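Long-range contacts in acyl-ACP thioesterase (Bacteroides thetaiotaomicron, PDB 2ESS), which probably hydrolyses the thioester of fatty acyl chains carried on acyl carrier protein, releasing free fatty acids in fatty acid biosynthesis: residues R64-L69 against R201-Y206; K197-F202 against S243-E248; F92-F97 against R111-M116; L26-L31 against D70-Q75. All coordinates share one frame; numbering follows the deposited sequence.

Interactions 1, 2 and 3 lie on one antiparallel sheet, in which strands 92-100, 106-118, 58-69, 199-206 and 238-247 follow one another. Interaction 1 pairs strand 58-69 of the N-terminal hotdog half with strand 199-206 of the C-terminal one, joining the halves. Interaction 2 continues the sheet, sharing Arg-201 and Phe-202; interaction 3 is an N-terminal hairpin. The centres of interactions 2 and 3 are about 21 Å apart. Along the chain, interaction 4 closes before interaction 3 opens, and 3 before 2; interaction 3 falls between the two strands of interaction 1, whose segments alternate with those of interaction 4. There Met-28, starting helix 28-45, packs on Ile-67 and Phe-202 of interaction 1.

Interaction 1. Residues R64-L69 against R201-Y206; sequences RLAIEL and RFEMAY
Glu-68 and Arg-201 face each other across the antiparallel strand pair that joins the N- and C-terminal hotdog halves into one sheet. From its CB, 4.0 Å from Ile-67 O, the Arg-201 side chain runs out extended, with CG opposite the backbone N about the first bond (chi1 -174°). CG also lies near Ile-67 O, and Arg-201 CD comes to 3.6 Å from Glu-68 OE2. At the tip Arg-201 NH1 donates to Glu-68 OE2 at 2.9 Å, in the guanidinium plane although the carboxylate is turned 75° from it. Arg-201 NE donates to Glu-203 OE2 at 2.8 Å, and NH2 adds a more bent bond to this oxygen, so one carboxylate oxygen is gripped side-on by two nitrogens. The methyl of Ala-66 covers one guanidinium face, Ala-66 CB to Arg-201 NH2 3.4 Å, while NH2 also reaches Glu-147 O. A leucine at Arg-201 would probably leave the carboxylates of Glu-68 and Glu-203, one on each strand, without the cation between them.

Leu-65, Ile-67, Phe-202 and Met-204 share the other face of the sheet, where Ile-67 and Phe-202 touch helix 28-45 and Phe-202 and Met-204 touch helix 178-186; Ile-67 CD1 comes to the edge of the Phe-202 ring. Four backbone bonds join the Leu-65/Met-204 and Ile-67/Phe-202 pairs. Near Arg-64 a water accepts from its NH1 and donates to Met-204 O at 2.8 Å.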
loop_
_atom_site.group_PDB
_atom_site.type_symbol
_atom_site.label_atom_id
_atom_site.label_comp_id
_atom_site.label_asym_id
_atom_site.label_seq_id
_atom_site.Cartn_x
_atom_site.Cartn_y
_atom_site.Cartn_z
ATOM N N ARG A 64 4.717 18.632 8.490
ATOM C CA ARG A 64 6.094 18.153 8.335
ATOM C C ARG A 64 6.249 16.726 8.905
ATOM O O ARG A 64 5.631 16.364 9.892
ATOM C CB ARG A 64 7.083 19.056 9.042
ATOM C CG ARG A 64 7.123 20.488 8.636
ATOM C CD ARG A 64 8.436 21.188 9.127
ATOM N NE ARG A 64 8.445 22.620 8.763
ATOM C CZ ARG A 64 8.678 23.066 7.534
ATOM N NH1 ARG A 64 8.972 22.226 6.536
ATOM N NH2 ARG A 64 8.624 24.358 7.293
ATOM N N LEU A 65 7.100 15.941 8.265
ATOM C CA LEU A 65 7.449 14.582 8.709
ATOM C C LEU A 65 8.940 14.361 8.484
ATOM O O LEU A 65 9.412 14.596 7.366
ATOM C CB LEU A 65 6.643 13.556 7.927
ATOM C CG LEU A 65 6.848 12.078 8.221
ATOM C CD1 LEU A 65 6.530 11.721 9.723
ATOM C CD2 LEU A 65 6.051 11.256 7.256
ATOM N N ALA A 66 9.691 13.959 9.529
ATOM C CA ALA A 66 11.104 13.536 9.359
ATOM C C ALA A 66 11.228 12.151 9.972
ATOM O O ALA A 66 10.742 11.921 11.074
ATOM C CB ALA A 66 12.102 14.495 10.010
ATOM N N ILE A 67 11.876 11.266 9.219
ATOM C CA ILE A 67 12.155 9.868 9.569
ATOM C C ILE A 67 13.671 9.659 9.500
ATOM O O ILE A 67 14.334 10.042 8.527
ATOM C CB ILE A 67 11.456 8.879 8.608
ATOM C CG1 ILE A 67 9.944 9.122 8.560
ATOM C CG2 ILE A 67 11.720 7.373 8.997
ATOM C CD1 ILE A 67 9.228 8.396 7.381
ATOM N N GLU A 68 14.247 9.117 10.555
ATOM C CA GLU A 68 15.689 8.816 10.552
ATOM C C GLU A 68 15.896 7.386 11.034
ATOM O O GLU A 68 15.378 7.006 12.093
ATOM C CB GLU A 68 16.462 9.804 11.426
ATOM C CG GLU A 68 17.968 9.808 11.192
ATOM C CD GLU A 68 18.683 10.972 11.899
ATOM O OE1 GLU A 68 19.834 10.737 12.321
ATOM O OE2 GLU A 68 18.105 12.092 12.032
ATOM N N LEU A 69 16.636 6.607 10.242
ATOM C CA LEU A 69 16.741 5.146 10.426
ATOM C C LEU A 69 18.168 4.666 10.422
ATOM O O LEU A 69 18.957 5.135 9.620
ATOM C CB LEU A 69 16.001 4.413 9.301
ATOM C CG LEU A 69 14.503 4.679 9.124
ATOM C CD1 LEU A 69 14.088 4.240 7.745
ATOM C CD2 LEU A 69 13.691 3.995 10.211
ATOM N N ARG A 201 17.992 9.408 6.207
ATOM C CA ARG A 201 17.045 10.438 6.641
ATOM C C ARG A 201 16.171 10.866 5.497
ATOM O O ARG A 201 16.643 11.035 4.380
ATOM C CB ARG A 201 17.763 11.641 7.233
ATOM C CG ARG A 201 16.751 12.666 7.816
ATOM C CD ARG A 201 17.357 13.534 8.764
ATOM N NE ARG A 201 16.448 14.631 9.092
ATOM C CZ ARG A 201 15.928 14.886 10.287
ATOM N NH1 ARG A 201 16.162 14.079 11.337
ATOM N NH2 ARG A 201 15.154 15.971 10.417
ATOM N N PHE A 202 14.884 11.040 5.792
ATOM C CA PHE A 202 13.888 11.387 4.818
ATOM C C PHE A 202 12.915 12.393 5.434
ATOM O O PHE A 202 12.356 12.163 6.517
ATOM C CB PHE A 202 13.170 10.128 4.329
ATOM C CG PHE A 202 12.093 10.411 3.325
ATOM C CD1 PHE A 202 12.412 10.681 2.009
ATOM C CD2 PHE A 202 10.762 10.436 3.718
ATOM C CE1 PHE A 202 11.426 10.982 1.098
ATOM C CE2 PHE A 202 9.801 10.720 2.832
ATOM C CZ PHE A 202 10.130 10.988 1.506
ATOM N N GLU A 203 12.728 13.519 4.758
ATOM C CA GLU A 203 11.804 14.537 5.232
ATOM C C GLU A 203 10.794 14.943 4.169
ATOM O O GLU A 203 11.101 14.955 3.008
ATOM C CB GLU A 203 12.563 15.775 5.665
ATOM C CG GLU A 203 13.702 15.552 6.610
ATOM C CD GLU A 203 14.497 16.822 6.909
ATOM O OE1 GLU A 203 14.046 17.935 6.560
ATOM O OE2 GLU A 203 15.608 16.688 7.468
HETATM N N MSE A 204 9.583 15.217 4.599
HETATM C CA MSE A 204 8.492 15.698 3.757
HETATM C C MSE A 204 7.988 16.986 4.382
HETATM O O MSE A 204 7.879 17.094 5.636
HETATM C CB MSE A 204 7.335 14.726 3.774
HETATM C CG MSE A 204 7.632 13.422 3.078
HETATM SE SE MSE A 204 7.910 13.785 1.111
HETATM C CE MSE A 204 6.332 14.885 0.554
ATOM N N ALA A 205 7.697 17.952 3.512
ATOM C CA ALA A 205 6.946 19.162 3.882
ATOM C C ALA A 205 5.731 19.255 2.975
ATOM O O ALA A 205 5.858 19.269 1.759
ATOM C CB ALA A 205 7.815 20.412 3.725
ATOM N N TYR A 206 4.554 19.367 3.564
ATOM C CA TYR A 206 3.304 19.290 2.786
ATOM C C TYR A 206 2.810 20.701 2.706
ATOM O O TYR A 206 2.437 21.307 3.713
ATOM C CB TYR A 206 2.283 18.362 3.456
ATOM C CG TYR A 206 2.728 16.927 3.419
ATOM C CD1 TYR A 206 2.596 16.175 2.237
ATOM C CD2 TYR A 206 3.322 16.331 4.512
ATOM C CE1 TYR A 206 3.049 14.864 2.157
ATOM C CE2 TYR A 206 3.760 15.004 4.435
ATOM C CZ TYR A 206 3.605 14.284 3.275
ATOM O OH TYR A 206 4.055 12.984 3.219
HETATM O O HOH W 1 9.370 19.328 6.529
#

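Interaction 2. Residues K197-F202 against S243-E248; sequences KRIRRF and SKVIFE
Ile-246 O takes two backbone N-H groups at once, from Arg-200 N at 2.8 Å and from Arg-201 N at 3.2 Å. The first comes in nearly head-on to the carbonyl but with a bent N-H (143°), the second in the carbonyl plane on a lone pair. Two residues thus face one, a classic beta bulge in strand 199-206, which shifts the register between Ile-199 and Arg-201. Beyond it Arg-198 and Glu-248 exchange a pair of backbone bonds.

On the buried side, Ile-199 lays CG1 over one face of the Phe-247 ring, 4.0 Å from its centroid, a CH-pi contact displaced toward the rim. Its CD1 touches Val-245 CG1, and Val-245 CG2 comes to the edge of the Phe-202 ring, 3.9 Å from Phe-202 CD1. Helix 178-186 covers Ile-199 and Phe-202, and Phe-189 meets Phe-247 edge-to-face.

Outside, Arg-200 bends at chi3 (-68°), which brings NH1 to 3.8 Å from Glu-248 OE2, a long salt bridge. Arg-198 NH1 instead bonds Leu-69 O. The C-terminal strand end is therefore probably held chiefly by backbone bonds and buried apolar contacts, while the arginines may contribute a looser electrostatic attraction to the terminal glutamate.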
loop_
_atom_site.group_PDB
_atom_site.type_symbol
_atom_site.label_atom_id
_atom_site.label_comp_id
_atom_site.label_asym_id
_atom_site.label_seq_id
_atom_site.Cartn_x
_atom_site.Cartn_y
_atom_site.Cartn_z
ATOM N N LYS A 197 23.337 2.074 -1.514
ATOM C CA LYS A 197 23.148 2.869 -0.320
ATOM C C LYS A 197 21.740 2.695 0.179
ATOM O O LYS A 197 20.885 2.140 -0.499
ATOM C CB LYS A 197 23.393 4.343 -0.614
ATOM C CG LYS A 197 24.822 4.675 -1.083
ATOM C CD LYS A 197 24.943 6.136 -1.523
ATOM C CE LYS A 197 26.263 6.366 -2.217
ATOM N NZ LYS A 197 26.410 7.719 -2.825
ATOM N N ARG A 198 21.503 3.194 1.370
ATOM C CA ARG A 198 20.155 3.227 1.916
ATOM C C ARG A 198 19.852 4.638 2.356
ATOM O O ARG A 198 20.768 5.394 2.651
ATOM C CB ARG A 198 20.033 2.287 3.104
ATOM C CG ARG A 198 21.039 2.514 4.169
ATOM C CD ARG A 198 20.903 1.482 5.257
ATOM N NE ARG A 198 19.670 1.715 5.980
ATOM C CZ ARG A 198 19.503 2.672 6.891
ATOM N NH1 ARG A 198 20.502 3.488 7.230
ATOM N NH2 ARG A 198 18.318 2.796 7.470
ATOM N N ILE A 199 18.557 4.943 2.459
ATOM C CA ILE A 199 18.110 6.228 2.926
ATOM C C ILE A 199 18.232 6.232 4.441
ATOM O O ILE A 199 17.575 5.447 5.109
ATOM C CB ILE A 199 16.649 6.508 2.545
ATOM C CG1 ILE A 199 16.514 6.518 1.017
ATOM C CG2 ILE A 199 16.211 7.895 3.120
ATOM C CD1 ILE A 199 15.076 6.619 0.512
ATOM N N ARG A 200 19.038 7.136 4.978
ATOM C CA ARG A 200 19.153 7.291 6.424
ATOM C C ARG A 200 18.271 8.379 6.999
ATOM O O ARG A 200 17.844 8.280 8.148
ATOM C CB ARG A 200 20.599 7.455 6.853
ATOM C CG ARG A 200 21.196 8.826 6.866
ATOM C CD ARG A 200 22.303 8.881 7.944
ATOM N NE ARG A 200 21.729 8.775 9.298
ATOM C CZ ARG A 200 21.651 7.670 10.051
ATOM N NH1 ARG A 200 22.134 6.490 9.647
ATOM N NH2 ARG A 200 21.084 7.749 11.253
ATOM N N ARG A 201 17.992 9.408 6.207
ATOM C CA ARG A 201 17.045 10.438 6.641
ATOM C C ARG A 201 16.171 10.866 5.497
ATOM O O ARG A 201 16.643 11.035 4.380
ATOM C CB ARG A 201 17.763 11.641 7.233
ATOM C CG ARG A 201 16.751 12.666 7.816
ATOM C CD ARG A 201 17.357 13.534 8.764
ATOM N NE ARG A 201 16.448 14.631 9.092
ATOM C CZ ARG A 201 15.928 14.886 10.287
ATOM N NH1 ARG A 201 16.162 14.079 11.337
ATOM N NH2 ARG A 201 15.154 15.971 10.417
ATOM N N PHE A 202 14.884 11.040 5.792
ATOM C CA PHE A 202 13.888 11.387 4.818
ATOM C C PHE A 202 12.915 12.393 5.434
ATOM O O PHE A 202 12.356 12.163 6.517
ATOM C CB PHE A 202 13.170 10.128 4.329
ATOM C CG PHE A 202 12.093 10.411 3.325
ATOM C CD1 PHE A 202 12.412 10.681 2.009
ATOM C CD2 PHE A 202 10.762 10.436 3.718
ATOM C CE1 PHE A 202 11.426 10.982 1.098
ATOM C CE2 PHE A 202 9.801 10.720 2.832
ATOM C CZ PHE A 202 10.130 10.988 1.506
ATOM N N SER A 243 10.826 17.877 -0.130
ATOM C CA SER A 243 11.398 16.705 0.477
ATOM C C SER A 243 12.903 16.817 0.545
ATOM O O SER A 243 13.543 17.498 -0.265
ATOM C CB SER A 243 10.972 15.450 -0.303
ATOM O OG SER A 243 11.554 14.270 0.219
ATOM N N LYS A 244 13.453 16.172 1.563
ATOM C CA LYS A 244 14.874 16.005 1.699
ATOM C C LYS A 244 15.157 14.509 1.893
ATOM O O LYS A 244 14.491 13.822 2.673
ATOM C CB LYS A 244 15.375 16.841 2.852
ATOM C CG LYS A 244 16.866 16.884 3.006
ATOM C CD LYS A 244 17.269 17.652 4.262
ATOM C CE LYS A 244 16.857 19.102 4.187
ATOM N NZ LYS A 244 17.567 19.931 5.186
ATOM N N VAL A 245 16.121 14.013 1.133
ATOM C CA VAL A 245 16.487 12.591 1.119
ATOM C C VAL A 245 17.980 12.542 1.332
ATOM O O VAL A 245 18.758 13.145 0.563
ATOM C CB VAL A 245 16.118 11.908 -0.202
ATOM C CG1 VAL A 245 16.180 10.406 -0.036
ATOM C CG2 VAL A 245 14.732 12.281 -0.687
ATOM N N ILE A 246 18.389 11.892 2.412
ATOM C CA ILE A 246 19.813 11.674 2.679
ATOM C C ILE A 246 20.112 10.166 2.618
ATOM O O ILE A 246 19.541 9.370 3.364
ATOM C CB ILE A 246 20.247 12.309 4.027
ATOM C CG1 ILE A 246 19.979 13.844 3.982
ATOM C CG2 ILE A 246 21.725 12.041 4.298
ATOM C CD1 ILE A 246 20.228 14.558 5.258
ATOM N N PHE A 247 20.983 9.793 1.702
ATOM C CA PHE A 247 21.440 8.420 1.565
ATOM C C PHE A 247 22.738 8.227 2.322
ATOM O O PHE A 247 23.459 9.191 2.566
ATOM C CB PHE A 247 21.715 8.072 0.109
ATOM C CG PHE A 247 20.487 7.896 -0.716
ATOM C CD1 PHE A 247 19.855 8.978 -1.289
ATOM C CD2 PHE A 247 19.975 6.620 -0.951
ATOM C CE1 PHE A 247 18.727 8.797 -2.075
ATOM C CE2 PHE A 247 18.853 6.438 -1.744
ATOM C CZ PHE A 247 18.218 7.524 -2.293
ATOM N N GLU A 248 23.020 6.980 2.697
ATOM C CA GLU A 248 24.390 6.578 3.054
ATOM C C GLU A 248 24.740 5.124 2.665
ATOM O O GLU A 248 23.890 4.207 2.727
ATOM C CB GLU A 248 24.618 6.815 4.542
ATOM C CG GLU A 248 24.020 5.779 5.460
ATOM C CD GLU A 248 24.701 5.771 6.812
ATOM O OE1 GLU A 248 25.238 6.831 7.226
ATOM O OE2 GLU A 248 24.699 4.696 7.448
ATOM O OXT GLU A 248 25.894 4.812 2.297
#

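Interaction 3. Residues F92-F97 against R111-M116; sequences FTDRNF and RSVWAM
The Trp-114 indole has Thr-93 O at its edge, in the ring plane, while CB of Arg-95 approaches NE1 obliquely. Ser-112 lies at the edge of the Phe-97 ring, with Ser-112 OG 3.4 Å from Phe-97 CE1. The guanidinium of Arg-111 carries Asn-96 ND2 over one face, offset toward the rim, the two side chains running side by side with amide and guanidinium planes 69° apart. Arg-111 itself spends its N-H groups on Glu-86, Ile-146 O and Cys-144 O.

Ser-112 OG lies between the Trp-114 and Phe-97 rings. With chi1 at 62°, OG sits between its own backbone N and carbonyl carbon, where it donates to Arg-95 O at 2.8 Å and accepts from Trp-114 NE1 at 2.8 Å. Arg-95 O therefore holds two donors of the same residue, since Ser-112 N also bonds it. An alanine in place of Ser-112 is likely to leave the indole N-H without this acceptor and its ring less firmly held against turning.

A water donates to both Asn-96 OD1 and Ser-112 O, at 2.7 Å to the amide oxygen, linking side chain and backbone across the strands. Farther along the same side, Phe-92 CD1 packs 3.6 Å from Val-113 CG1, and its CE1 reaches Ala-115 CB.

The side bearing Arg-95, Phe-97 and Trp-114 turns to helix 28-45; Arg-95 bonds Thr-83 OG1 through NH1 and His-42 ND1 through NH2. Strands 92-100 and 106-118 form a beta hairpin whose sheet packs on this long helix, the arrangement characteristic of a hotdog fold.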
loop_
_atom_site.group_PDB
_atom_site.type_symbol
_atom_site.label_atom_id
_atom_site.label_comp_id
_atom_site.label_asym_id
_atom_site.label_seq_id
_atom_site.Cartn_x
_atom_site.Cartn_y
_atom_site.Cartn_z
ATOM N N PHE A 92 0.721 24.475 16.553
ATOM C CA PHE A 92 1.130 23.150 16.089
ATOM C C PHE A 92 1.285 22.152 17.223
ATOM O O PHE A 92 1.585 22.537 18.351
ATOM C CB PHE A 92 2.497 23.212 15.397
ATOM C CG PHE A 92 2.538 24.086 14.193
ATOM C CD1 PHE A 92 2.174 23.591 12.942
ATOM C CD2 PHE A 92 2.946 25.417 14.312
ATOM C CE1 PHE A 92 2.232 24.418 11.830
ATOM C CE2 PHE A 92 3.006 26.246 13.206
ATOM C CZ PHE A 92 2.635 25.753 11.973
ATOM N N THR A 93 1.138 20.871 16.892
ATOM C CA THR A 93 1.453 19.780 17.800
ATOM C C THR A 93 2.566 18.943 17.214
ATOM O O THR A 93 2.535 18.639 16.024
ATOM C CB THR A 93 0.221 18.896 18.047
ATOM O OG1 THR A 93 -0.730 19.688 18.743
ATOM C CG2 THR A 93 0.556 17.682 18.892
ATOM N N ASP A 94 3.555 18.637 18.048
ATOM C CA ASP A 94 4.684 17.786 17.666
ATOM C C ASP A 94 4.420 16.379 18.210
ATOM O O ASP A 94 4.317 16.185 19.412
ATOM C CB ASP A 94 5.992 18.349 18.218
ATOM C CG ASP A 94 6.357 19.710 17.613
ATOM O OD1 ASP A 94 5.805 20.117 16.545
ATOM O OD2 ASP A 94 7.179 20.398 18.248
ATOM N N ARG A 95 4.286 15.423 17.307
ATOM C CA ARG A 95 4.116 14.029 17.625
ATOM C C ARG A 95 5.354 13.254 17.153
ATOM O O ARG A 95 5.767 13.371 15.993
ATOM C CB ARG A 95 2.914 13.449 16.925
ATOM C CG ARG A 95 2.917 11.922 17.001
ATOM C CD ARG A 95 1.673 11.275 16.531
ATOM N NE ARG A 95 0.456 11.515 17.318
ATOM C CZ ARG A 95 0.123 10.928 18.452
ATOM N NH1 ARG A 95 0.969 10.152 19.107
ATOM N NH2 ARG A 95 -1.052 11.209 18.998
ATOM N N ASN A 96 5.926 12.462 18.056
ATOM C CA ASN A 96 7.176 11.732 17.794
ATOM C C ASN A 96 6.930 10.263 17.793
ATOM O O ASN A 96 5.853 9.783 18.241
ATOM C CB ASN A 96 8.242 12.128 18.800
ATOM C CG ASN A 96 8.656 13.585 18.643
ATOM O OD1 ASN A 96 8.326 14.245 17.643
ATOM N ND2 ASN A 96 9.324 14.098 19.640
ATOM N N PHE A 97 7.892 9.558 17.222
ATOM C CA PHE A 97 7.802 8.107 16.990
ATOM C C PHE A 97 9.158 7.436 17.223
ATOM O O PHE A 97 10.227 8.047 17.029
ATOM C CB PHE A 97 7.396 7.767 15.550
ATOM C CG PHE A 97 6.153 8.408 15.090
ATOM C CD1 PHE A 97 6.190 9.666 14.515
ATOM C CD2 PHE A 97 4.933 7.737 15.184
ATOM C CE1 PHE A 97 5.023 10.256 14.056
ATOM C CE2 PHE A 97 3.784 8.316 14.741
ATOM C CZ PHE A 97 3.817 9.586 14.189
ATOM N N ARG A 111 9.718 12.386 13.619
ATOM C CA ARG A 111 9.098 13.592 14.161
ATOM C C ARG A 111 8.064 14.074 13.149
ATOM O O ARG A 111 8.352 14.106 11.959
ATOM C CB ARG A 111 10.129 14.683 14.376
ATOM C CG ARG A 111 11.096 14.413 15.504
ATOM C CD ARG A 111 12.108 15.547 15.644
ATOM N NE ARG A 111 12.780 15.363 16.914
ATOM C CZ ARG A 111 12.396 15.874 18.072
ATOM N NH1 ARG A 111 11.359 16.700 18.177
ATOM N NH2 ARG A 111 13.080 15.556 19.147
ATOM N N SER A 112 6.875 14.432 13.635
ATOM C CA SER A 112 5.781 14.947 12.795
ATOM C C SER A 112 5.250 16.232 13.424
ATOM O O SER A 112 5.299 16.412 14.655
ATOM C CB SER A 112 4.667 13.917 12.604
ATOM O OG SER A 112 4.027 13.522 13.819
ATOM N N VAL A 113 4.809 17.154 12.575
ATOM C CA VAL A 113 4.326 18.477 13.013
ATOM C C VAL A 113 2.963 18.645 12.352
ATOM O O VAL A 113 2.814 18.451 11.145
ATOM C CB VAL A 113 5.278 19.633 12.624
ATOM C CG1 VAL A 113 4.672 21.035 13.030
ATOM C CG2 VAL A 113 6.720 19.388 13.183
ATOM N N TRP A 114 1.971 18.914 13.176
ATOM C CA TRP A 114 0.561 18.946 12.747
ATOM C C TRP A 114 -0.020 20.301 13.078
ATOM O O TRP A 114 0.151 20.780 14.197
ATOM C CB TRP A 114 -0.254 17.876 13.502
ATOM C CG TRP A 114 0.237 16.490 13.273
ATOM C CD1 TRP A 114 1.326 15.893 13.837
ATOM C CD2 TRP A 114 -0.338 15.535 12.404
ATOM N NE1 TRP A 114 1.462 14.645 13.350
ATOM C CE2 TRP A 114 0.444 14.386 12.479
ATOM C CE3 TRP A 114 -1.476 15.530 11.586
ATOM C CZ2 TRP A 114 0.140 13.225 11.767
ATOM C CZ3 TRP A 114 -1.757 14.393 10.860
ATOM C CH2 TRP A 114 -0.955 13.265 10.955
ATOM N N ALA A 115 -0.759 20.903 12.146
ATOM C CA ALA A 115 -1.480 22.136 12.447
ATOM C C ALA A 115 -2.933 21.777 12.804
ATOM O O ALA A 115 -3.441 20.778 12.370
ATOM C CB ALA A 115 -1.467 23.114 11.259
HETATM N N MSE A 116 -3.570 22.599 13.614
HETATM C CA MSE A 116 -5.031 22.523 13.797
HETATM C C MSE A 116 -5.691 23.704 13.102
HETATM O O MSE A 116 -5.328 24.829 13.359
HETATM C CB MSE A 116 -5.416 22.541 15.250
HETATM C CG MSE A 116 -6.913 22.679 15.397
HETATM SE SE MSE A 116 -7.550 22.253 17.143
HETATM C CE MSE A 116 -5.605 22.364 18.300
HETATM O O HOH W 2 7.759 16.455 16.115
#

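Interaction 4. Residues L26-L31 against D70-Q75; sequences LTMGVL and DEMPYQ
Met-72, a selenomethionine, reaches across to Leu-26, just ahead of helix 28-45, and to Met-28 and Leu-31 in its first turn. Met-72 CG comes to 3.0 Å from Leu-26 O and also meets Leu-26 CB. The selenium of Met-72 then rests against Leu-31 CD2, 3.8 Å away, while the terminal methyl CE continues to 3.6 Å from Met-28 N and touches the CE of Met-28. The two methionine side chains cross at about a right angle. Met-72 begins with CG opposite its backbone N (chi1 -157°) and then bends at chi2 (46°), a course that carries SE and CE in among these groups. Beside it the Pro-73 ring offers CG to Leu-26 CD2 at 4.0 Å.

One backbone bond joins the two segments: Leu-26 N donates to Pro-73 O at 3.0 Å, almost straight at 168°. One residue farther on, Thr-27 is the N-cap, its OG1 accepting from Val-30 N at 3.2 Å to hold the first turn in place. Arg-25 adds a side-chain bond to Met-72 O.

Farther out, Met-28 and Leu-31 pack on Ile-67 and Leu-69 of strand 58-69, and Met-28 also touches helix 178-186. Leu-26 and Pro-73 share Phe-79 of strand 78-88, whereas Tyr-74 and Gln-75 reach Ile-172 of the second subunit. The loop between strands 58-69 and 78-88 thus lies against the N-terminal end of helix 28-45.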
loop_
_atom_site.group_PDB
_atom_site.type_symbol
_atom_site.label_atom_id
_atom_site.label_comp_id
_atom_site.label_asym_id
_atom_site.label_seq_id
_atom_site.Cartn_x
_atom_site.Cartn_y
_atom_site.Cartn_z
ATOM N N LEU A 26 11.358 -2.891 4.203
ATOM C CA LEU A 26 10.127 -2.104 4.257
ATOM C C LEU A 26 10.340 -0.792 3.509
ATOM O O LEU A 26 11.405 -0.149 3.622
ATOM C CB LEU A 26 9.775 -1.824 5.719
ATOM C CG LEU A 26 8.332 -1.411 6.092
ATOM C CD1 LEU A 26 7.430 -2.629 5.967
ATOM C CD2 LEU A 26 8.281 -0.846 7.538
ATOM N N THR A 27 9.360 -0.394 2.711
ATOM C CA THR A 27 9.545 0.793 1.917
ATOM C C THR A 27 9.249 2.008 2.829
ATOM O O THR A 27 8.493 1.902 3.804
ATOM C CB THR A 27 8.629 0.830 0.663
ATOM O OG1 THR A 27 7.261 0.891 1.081
ATOM C CG2 THR A 27 8.845 -0.421 -0.250
HETATM N N MSE A 28 9.802 3.153 2.458
HETATM C CA MSE A 28 9.567 4.405 3.172
HETATM C C MSE A 28 8.104 4.799 3.191
HETATM O O MSE A 28 7.618 5.327 4.217
HETATM C CB MSE A 28 10.356 5.566 2.549
HETATM C CG MSE A 28 10.440 6.827 3.425
HETATM SE SE MSE A 28 11.473 6.463 5.080
HETATM C CE MSE A 28 13.088 5.845 4.285
ATOM N N GLY A 29 7.438 4.630 2.047
ATOM C CA GLY A 29 6.023 4.923 1.891
ATOM C C GLY A 29 5.196 4.102 2.871
ATOM O O GLY A 29 4.324 4.641 3.554
ATOM N N VAL A 30 5.504 2.814 2.986
ATOM C CA VAL A 30 4.752 1.931 3.911
ATOM C C VAL A 30 5.032 2.282 5.348
ATOM O O VAL A 30 4.102 2.258 6.170
ATOM C CB VAL A 30 5.034 0.424 3.644
ATOM C CG1 VAL A 30 4.481 -0.440 4.777
ATOM C CG2 VAL A 30 4.430 0.041 2.286
ATOM N N LEU A 31 6.282 2.616 5.661
ATOM C CA LEU A 31 6.633 3.071 7.015
ATOM C C LEU A 31 5.875 4.344 7.375
ATOM O O LEU A 31 5.319 4.425 8.447
ATOM C CB LEU A 31 8.117 3.332 7.181
ATOM C CG LEU A 31 8.580 3.811 8.559
ATOM C CD1 LEU A 31 8.147 2.858 9.703
ATOM C CD2 LEU A 31 10.098 4.009 8.534
ATOM N N ASP A 70 18.484 3.722 11.317
ATOM C CA ASP A 70 19.713 2.923 11.230
ATOM C C ASP A 70 19.513 1.719 10.304
ATOM O O ASP A 70 20.435 1.272 9.632
ATOM C CB ASP A 70 20.091 2.371 12.602
ATOM C CG ASP A 70 20.629 3.442 13.539
ATOM O OD1 ASP A 70 21.101 4.505 13.054
ATOM O OD2 ASP A 70 20.585 3.211 14.769
ATOM N N GLU A 71 18.315 1.166 10.315
ATOM C CA GLU A 71 17.939 0.083 9.416
ATOM C C GLU A 71 16.421 0.058 9.310
ATOM O O GLU A 71 15.732 0.765 10.026
ATOM C CB GLU A 71 18.475 -1.258 9.907
ATOM C CG GLU A 71 17.881 -1.718 11.208
HETATM N N MSE A 72 15.932 -0.737 8.383
HETATM C CA MSE A 72 14.525 -0.863 8.042
HETATM C C MSE A 72 14.151 -2.330 8.325
HETATM O O MSE A 72 14.939 -3.225 8.069
HETATM C CB MSE A 72 14.445 -0.567 6.544
HETATM C CG MSE A 72 13.187 -0.122 5.976
HETATM SE SE MSE A 72 12.211 1.288 6.922
HETATM C CE MSE A 72 11.821 2.468 5.391
ATOM N N PRO A 73 12.939 -2.600 8.801
ATOM C CA PRO A 73 12.569 -4.021 8.950
ATOM C C PRO A 73 12.655 -4.846 7.653
ATOM O O PRO A 73 12.385 -4.318 6.572
ATOM C CB PRO A 73 11.107 -3.947 9.372
ATOM C CG PRO A 73 10.915 -2.639 9.908
ATOM C CD PRO A 73 11.874 -1.701 9.233
ATOM N N TYR A 74 12.977 -6.124 7.786
ATOM C CA TYR A 74 13.050 -7.054 6.662
ATOM C C TYR A 74 11.750 -7.840 6.451
ATOM O O TYR A 74 10.964 -8.052 7.380
ATOM C CB TYR A 74 14.225 -8.012 6.873
ATOM C CG TYR A 74 14.553 -8.900 5.698
ATOM C CD1 TYR A 74 15.374 -8.452 4.677
ATOM C CD2 TYR A 74 14.055 -10.199 5.619
ATOM C CE1 TYR A 74 15.702 -9.273 3.597
ATOM C CE2 TYR A 74 14.362 -11.033 4.531
ATOM C CZ TYR A 74 15.187 -10.555 3.520
ATOM O OH TYR A 74 15.519 -11.344 2.452
ATOM N N GLN A 75 11.535 -8.286 5.216
ATOM C CA GLN A 75 10.360 -9.045 4.845
ATOM C C GLN A 75 10.058 -10.127 5.872
ATOM O O GLN A 75 10.943 -10.871 6.262
ATOM C CB GLN A 75 10.559 -9.683 3.464
ATOM C CG GLN A 75 9.313 -10.311 2.928
ATOM C CD GLN A 75 9.503 -10.898 1.541
ATOM O OE1 GLN A 75 9.132 -10.290 0.552
ATOM N NE2 GLN A 75 10.116 -12.059 1.471
#